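Local coordinates for fatty acid synthase 1, isoform A (Drosophila melanogaster, PDB 6FN6), which probably builds long-chain saturated fatty acids from acetyl-CoA and malonyl-CoA with NADPH, this piece being its dehydratase, enoyl reductase and ketoreductase region, at residues S123-E128 against M968-Q973; V953-S958 against K993-N998. One frame throughout, in Å; residues are numbered along the deposited sequence.

Interaction 1: S123-E128 against M968-Q973; sequences SAVAKE and MIRRWQ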
loop_
_atom_site.group_PDB
_atom_site.type_symbol
_atom_site.label_atom_id
_atom_site.label_comp_id
_atom_site.label_asym_id
_atom_site.label_seq_id
_atom_site.Cartn_x
_atom_site.Cartn_y
_atom_site.Cartn_z
ATOM N N SER A 123 -4.457 26.964 29.426
ATOM C CA SER A 123 -3.117 27.027 29.997
ATOM C C SER A 123 -2.874 28.391 30.633
ATOM O O SER A 123 -3.197 29.424 30.048
ATOM C CB SER A 123 -2.061 26.752 28.925
ATOM O OG SER A 123 -0.754 26.799 29.471
ATOM N N ALA A 124 -2.311 28.381 31.836
ATOM C CA ALA A 124 -2.026 29.608 32.566
ATOM C C ALA A 124 -0.525 29.764 32.805
ATOM O O ALA A 124 -0.103 30.460 33.726
ATOM C CB ALA A 124 -2.779 29.619 33.882
ATOM N N VAL A 125 0.277 29.106 31.975
ATOM C CA VAL A 125 1.729 29.154 32.097
ATOM C C VAL A 125 2.236 30.538 31.719
ATOM O O VAL A 125 3.231 31.012 32.264
ATOM C CB VAL A 125 2.398 28.058 31.240
ATOM C CG1 VAL A 125 3.918 28.174 31.294
ATOM C CG2 VAL A 125 1.962 26.687 31.717
ATOM N N ALA A 126 1.570 31.159 30.755
ATOM C CA ALA A 126 1.902 32.514 30.335
ATOM C C ALA A 126 0.623 33.217 29.895
ATOM O O ALA A 126 -0.420 32.579 29.751
ATOM C CB ALA A 126 2.929 32.499 29.217
ATOM N N LYS A 127 0.701 34.526 29.681
ATOM C CA LYS A 127 -0.477 35.297 29.299
ATOM C C LYS A 127 -1.085 34.730 28.022
ATOM O O LYS A 127 -0.373 34.213 27.165
ATOM C CB LYS A 127 -0.122 36.776 29.108
ATOM C CG LYS A 127 -1.333 37.665 28.845
ATOM C CD LYS A 127 -1.017 39.149 29.000
ATOM C CE LYS A 127 -2.293 39.976 29.023
ATOM N NZ LYS A 127 -2.047 41.375 29.455
ATOM N N GLU A 128 -2.407 34.819 27.909
ATOM C CA GLU A 128 -3.097 34.360 26.712
ATOM C C GLU A 128 -2.805 35.304 25.557
ATOM O O GLU A 128 -2.430 36.461 25.762
ATOM C CB GLU A 128 -4.608 34.258 26.949
ATOM C CG GLU A 128 -5.365 35.582 26.890
ATOM C CD GLU A 128 -6.871 35.391 26.946
ATOM O OE1 GLU A 128 -7.608 36.347 26.617
ATOM O OE2 GLU A 128 -7.319 34.279 27.308
ATOM N N MET A 968 7.150 34.952 23.893
ATOM C CA MET A 968 8.582 34.966 23.626
ATOM C C MET A 968 9.377 34.642 24.888
ATOM O O MET A 968 10.385 33.935 24.836
ATOM C CB MET A 968 9.005 36.324 23.066
ATOM C CG MET A 968 8.470 36.612 21.666
ATOM S SD MET A 968 8.853 35.329 20.451
ATOM C CE MET A 968 10.640 35.255 20.569
ATOM N N ILE A 969 8.923 35.163 26.020
ATOM C CA ILE A 969 9.598 34.920 27.287
ATOM C C ILE A 969 9.493 33.435 27.615
ATOM O O ILE A 969 10.468 32.815 28.039
ATOM C CB ILE A 969 9.013 35.806 28.413
ATOM C CG1 ILE A 969 9.269 37.284 28.103
ATOM C CG2 ILE A 969 9.611 35.434 29.771
ATOM C CD1 ILE A 969 8.499 38.248 28.981
ATOM N N ARG A 970 8.306 32.869 27.416
ATOM C CA ARG A 970 8.091 31.449 27.664
ATOM C C ARG A 970 9.020 30.613 26.785
ATOM O O ARG A 970 9.639 29.658 27.250
ATOM C CB ARG A 970 6.632 31.062 27.407
ATOM C CG ARG A 970 6.325 29.616 27.768
ATOM C CD ARG A 970 4.854 29.273 27.611
ATOM N NE ARG A 970 4.422 29.293 26.215
ATOM C CZ ARG A 970 4.687 28.333 25.335
ATOM N NH1 ARG A 970 5.410 27.280 25.691
ATOM N NH2 ARG A 970 4.246 28.435 24.089
ATOM N N ARG A 971 9.117 30.987 25.513
ATOM C CA ARG A 971 9.965 30.268 24.573
ATOM C C ARG A 971 11.442 30.367 24.958
ATOM O O ARG A 971 12.179 29.384 24.859
ATOM C CB ARG A 971 9.752 30.803 23.156
ATOM C CG ARG A 971 8.397 30.449 22.561
ATOM C CD ARG A 971 8.244 30.993 21.149
ATOM N NE ARG A 971 7.068 30.448 20.474
ATOM C CZ ARG A 971 6.493 30.994 19.406
ATOM N NH1 ARG A 971 6.978 32.108 18.876
ATOM N NH2 ARG A 971 5.426 30.422 18.864
ATOM N N TRP A 972 11.869 31.541 25.417
ATOM C CA TRP A 972 13.259 31.737 25.819
ATOM C C TRP A 972 13.565 30.960 27.093
ATOM O O TRP A 972 14.646 30.389 27.241
ATOM C CB TRP A 972 13.563 33.221 26.024
ATOM C CG TRP A 972 13.470 34.037 24.771
ATOM C CD1 TRP A 972 13.734 33.622 23.499
ATOM C CD2 TRP A 972 13.071 35.407 24.671
ATOM N NE1 TRP A 972 13.528 34.651 22.614
ATOM C CE2 TRP A 972 13.119 35.758 23.309
ATOM C CE3 TRP A 972 12.678 36.372 25.602
ATOM C CZ2 TRP A 972 12.791 37.033 22.855
ATOM C CZ3 TRP A 972 12.355 37.634 25.150
ATOM C CH2 TRP A 972 12.412 37.953 23.790
ATOM N N GLN A 973 12.611 30.943 28.017
ATOM C CA GLN A 973 12.803 30.260 29.288
ATOM C C GLN A 973 12.824 28.751 29.082
ATOM O O GLN A 973 13.569 28.033 29.751
ATOM C CB GLN A 973 11.706 30.653 30.278
ATOM C CG GLN A 973 11.888 32.050 30.849
ATOM C CD GLN A 973 10.766 32.456 31.781
ATOM O OE1 GLN A 973 9.614 32.065 31.593
ATOM N NE2 GLN A 973 11.098 33.249 32.795
#
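Arg970 meets Val125 and Ala126 with a single carbon, CD. This methylene lies 4.0 Å from CG1 of Val125 and 4.1 Å from CB of Ala126. No hydrogen bond joins the two segments, so the touch is purely apolar although an arginine makes it. CG of Arg970 is anti to the backbone N (chi1 -175°), and chi2 is extended as well, which carries CD straight out from the helix to the loop. The Arg970 and Val125 side chains cross at about a right angle. The loop belongs to the dehydratase part of the chain, whose double-hotdog fold is predicted here, and helix 963-974 belongs to the ketoreductase. The contact is therefore a small interdomain one at the surface, burying 92 Å² in all. Beyond CD the arginine chain bends at chi3 (67°), and the polar end bonds to residues outside the two segments. Its NH1 forms a salt bridge with Glu974 on the same helix. Its NE is hydrogen-bonded to OG1 of Thr157, a dehydratase residue that also packs on Ala126. Nearby, Lys127 NZ is hydrogen-bonded to the backbone O of Lys961, just before helix 963-974.

Interaction 2: V953-S958 against K993-N998; sequences VLTSRS and KKLLEN. With EDO (1,2-ethanediol), chain E.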
loop_
_atom_site.group_PDB
_atom_site.type_symbol
_atom_site.label_atom_id
_atom_site.label_comp_id
_atom_site.label_asym_id
_atom_site.label_seq_id
_atom_site.Cartn_x
_atom_site.Cartn_y
_atom_site.Cartn_z
ATOM N N VAL A 953 18.163 40.622 30.522
ATOM C CA VAL A 953 17.470 41.571 31.385
ATOM C C VAL A 953 16.730 42.582 30.523
ATOM O O VAL A 953 17.332 43.284 29.713
ATOM C CB VAL A 953 18.446 42.275 32.340
ATOM C CG1 VAL A 953 17.696 43.212 33.273
ATOM C CG2 VAL A 953 19.250 41.255 33.132
ATOM N N LEU A 954 15.416 42.652 30.709
ATOM C CA LEU A 954 14.587 43.591 29.969
ATOM C C LEU A 954 13.991 44.625 30.919
ATOM O O LEU A 954 13.345 44.268 31.907
ATOM C CB LEU A 954 13.466 42.855 29.231
ATOM C CG LEU A 954 13.867 41.666 28.351
ATOM C CD1 LEU A 954 12.623 40.959 27.831
ATOM C CD2 LEU A 954 14.748 42.106 27.194
ATOM N N THR A 955 14.203 45.903 30.620
ATOM C CA THR A 955 13.632 46.966 31.434
ATOM C C THR A 955 12.323 47.424 30.808
ATOM O O THR A 955 12.279 47.766 29.630
ATOM C CB THR A 955 14.580 48.173 31.586
ATOM O OG1 THR A 955 14.609 48.928 30.368
ATOM C CG2 THR A 955 15.985 47.717 31.942
ATOM N N SER A 956 11.258 47.408 31.601
ATOM C CA SER A 956 9.952 47.872 31.148
ATOM C C SER A 956 9.151 48.431 32.314
ATOM O O SER A 956 8.955 47.759 33.326
ATOM C CB SER A 956 9.174 46.736 30.482
ATOM O OG SER A 956 7.924 47.189 29.987
ATOM N N ARG A 957 8.690 49.666 32.167
ATOM C CA ARG A 957 7.920 50.315 33.214
ATOM C C ARG A 957 6.546 49.665 33.360
ATOM O O ARG A 957 6.070 49.444 34.473
ATOM C CB ARG A 957 7.775 51.809 32.921
ATOM C CG ARG A 957 9.106 52.547 32.798
ATOM C CD ARG A 957 9.990 52.361 34.027
ATOM N NE ARG A 957 9.305 52.701 35.274
ATOM C CZ ARG A 957 9.225 53.926 35.784
ATOM N NH1 ARG A 957 9.787 54.958 35.161
ATOM N NH2 ARG A 957 8.583 54.124 36.926
ATOM N N SER A 958 5.913 49.356 32.231
ATOM C CA SER A 958 4.575 48.774 32.243
ATOM C C SER A 958 4.611 47.265 32.478
ATOM O O SER A 958 3.639 46.682 32.958
ATOM C CB SER A 958 3.856 49.076 30.927
ATOM O OG SER A 958 4.652 48.713 29.812
ATOM N N LYS A 993 22.103 52.859 38.349
ATOM C CA LYS A 993 23.127 52.204 39.150
ATOM C C LYS A 993 22.639 50.860 39.684
ATOM O O LYS A 993 23.380 49.877 39.678
ATOM C CB LYS A 993 23.551 53.105 40.309
ATOM C CG LYS A 993 24.694 52.543 41.131
ATOM C CD LYS A 993 25.250 53.578 42.087
ATOM C CE LYS A 993 26.276 52.965 43.024
ATOM N NZ LYS A 993 25.654 52.010 43.983
ATOM N N LYS A 994 21.391 50.822 40.141
ATOM C CA LYS A 994 20.827 49.606 40.713
ATOM C C LYS A 994 20.660 48.529 39.642
ATOM O O LYS A 994 21.027 47.373 39.854
ATOM C CB LYS A 994 19.479 49.891 41.377
ATOM C CG LYS A 994 18.983 48.750 42.247
ATOM C CD LYS A 994 17.503 48.875 42.560
ATOM C CE LYS A 994 16.997 47.640 43.290
ATOM N NZ LYS A 994 15.513 47.611 43.401
ATOM N N LEU A 995 20.095 48.911 38.500
ATOM C CA LEU A 995 19.907 47.984 37.389
ATOM C C LEU A 995 21.217 47.273 37.061
ATOM O O LEU A 995 21.260 46.048 36.956
ATOM C CB LEU A 995 19.388 48.726 36.153
ATOM C CG LEU A 995 19.257 47.928 34.851
ATOM C CD1 LEU A 995 18.107 46.943 34.944
ATOM C CD2 LEU A 995 19.077 48.862 33.657
ATOM N N LEU A 996 22.286 48.049 36.922
ATOM C CA LEU A 996 23.576 47.510 36.515
ATOM C C LEU A 996 24.180 46.604 37.583
ATOM O O LEU A 996 24.824 45.609 37.265
ATOM C CB LEU A 996 24.546 48.649 36.193
ATOM C CG LEU A 996 24.165 49.543 35.011
ATOM C CD1 LEU A 996 25.079 50.753 34.937
ATOM C CD2 LEU A 996 24.209 48.768 33.707
ATOM N N GLU A 997 23.969 46.937 38.849
ATOM C CA GLU A 997 24.552 46.149 39.926
ATOM C C GLU A 997 23.809 44.834 40.131
ATOM O O GLU A 997 24.429 43.808 40.400
ATOM C CB GLU A 997 24.574 46.950 41.227
ATOM C CG GLU A 997 25.781 47.865 41.358
ATOM C CD GLU A 997 25.674 48.828 42.523
ATOM O OE1 GLU A 997 24.615 48.853 43.182
ATOM O OE2 GLU A 997 26.655 49.560 42.779
ATOM N N ASN A 998 22.488 44.855 40.002
ATOM C CA ASN A 998 21.718 43.622 40.092
ATOM C C ASN A 998 22.061 42.727 38.908
ATOM O O ASN A 998 22.378 41.553 39.079
ATOM C CB ASN A 998 20.214 43.904 40.126
ATOM C CG ASN A 998 19.760 44.520 41.436
ATOM O OD1 ASN A 998 19.005 45.490 41.444
ATOM N ND2 ASN A 998 20.204 43.949 42.550
HETATM C C1 EDO E . 10.389 50.962 28.596
HETATM O O1 EDO E . 9.327 51.217 29.518
HETATM C C2 EDO E . 11.670 51.581 29.135
HETATM O O2 EDO E . 11.937 51.063 30.443
#
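Both methyl groups of Leu995 touch strand 951-955. CD2 lies 3.7 Å from CG2 of Thr955, and CD1 lies 3.8 Å from the same methyl. CD1 also touches CG1 of Val953, at 4.1 Å. This is helix-on-sheet packing in the Rossmann-type fold of the ketoreductase domain: helix 989-1002 packs on strand 951-955, which runs parallel to its neighbours 926-930 and 978-982, and Val953 and Thr955, two apart, face the helix. The side chains of Thr955 and Leu995 cross at about a right angle. Those of Val953 and Leu995 run past each other in opposite directions. Leu995 keeps CG anti to the backbone N (chi1 174°), which extends the side chain toward the strand. Ile928 of the neighbouring strand and Val986 also pack on it.

Thr955 has two tasks. Its CG2 meets the leucine, while its OG1 is hydrogen-bonded to the backbone N of Gly931, after strand 926-930. An alanine here would probably leave that N-H without its hydroxyl partner and open a gap beside the Leu995 methyls. A bound 1,2-ethanediol, probably from the crystallisation liquor, sits at the strand end. Its O2 makes weak hydrogen bonds with OG1 and O of Thr955. Its O1 accepts a nearly straight hydrogen bond from the backbone N of Arg957, at 3.1 Å and 179°.

Interaction 1 is a surface contact and interaction 2 a buried one. Both use the ketoreductase domain, but interaction 1 ties it to the dehydratase, whereas interaction 2 lies wholly within it. Strand 951-955 leads along the chain to helix 963-974, so the two contacts draw on consecutive elements. Their segments also meet, through Trp972 and Leu954, which take no part in either contact: Trp972 CZ3 lies 4.3 Å from Leu954 CD1. Leu954 is on the other side of the strand from helix 989-1002, where helix 963-974 packs. Neither contact has a hydrogen bond between its segments. At the surface the carbon chain of an arginine does the touching, and its charged end finds partners elsewhere. In the core, branched side chains meet through methyl groups.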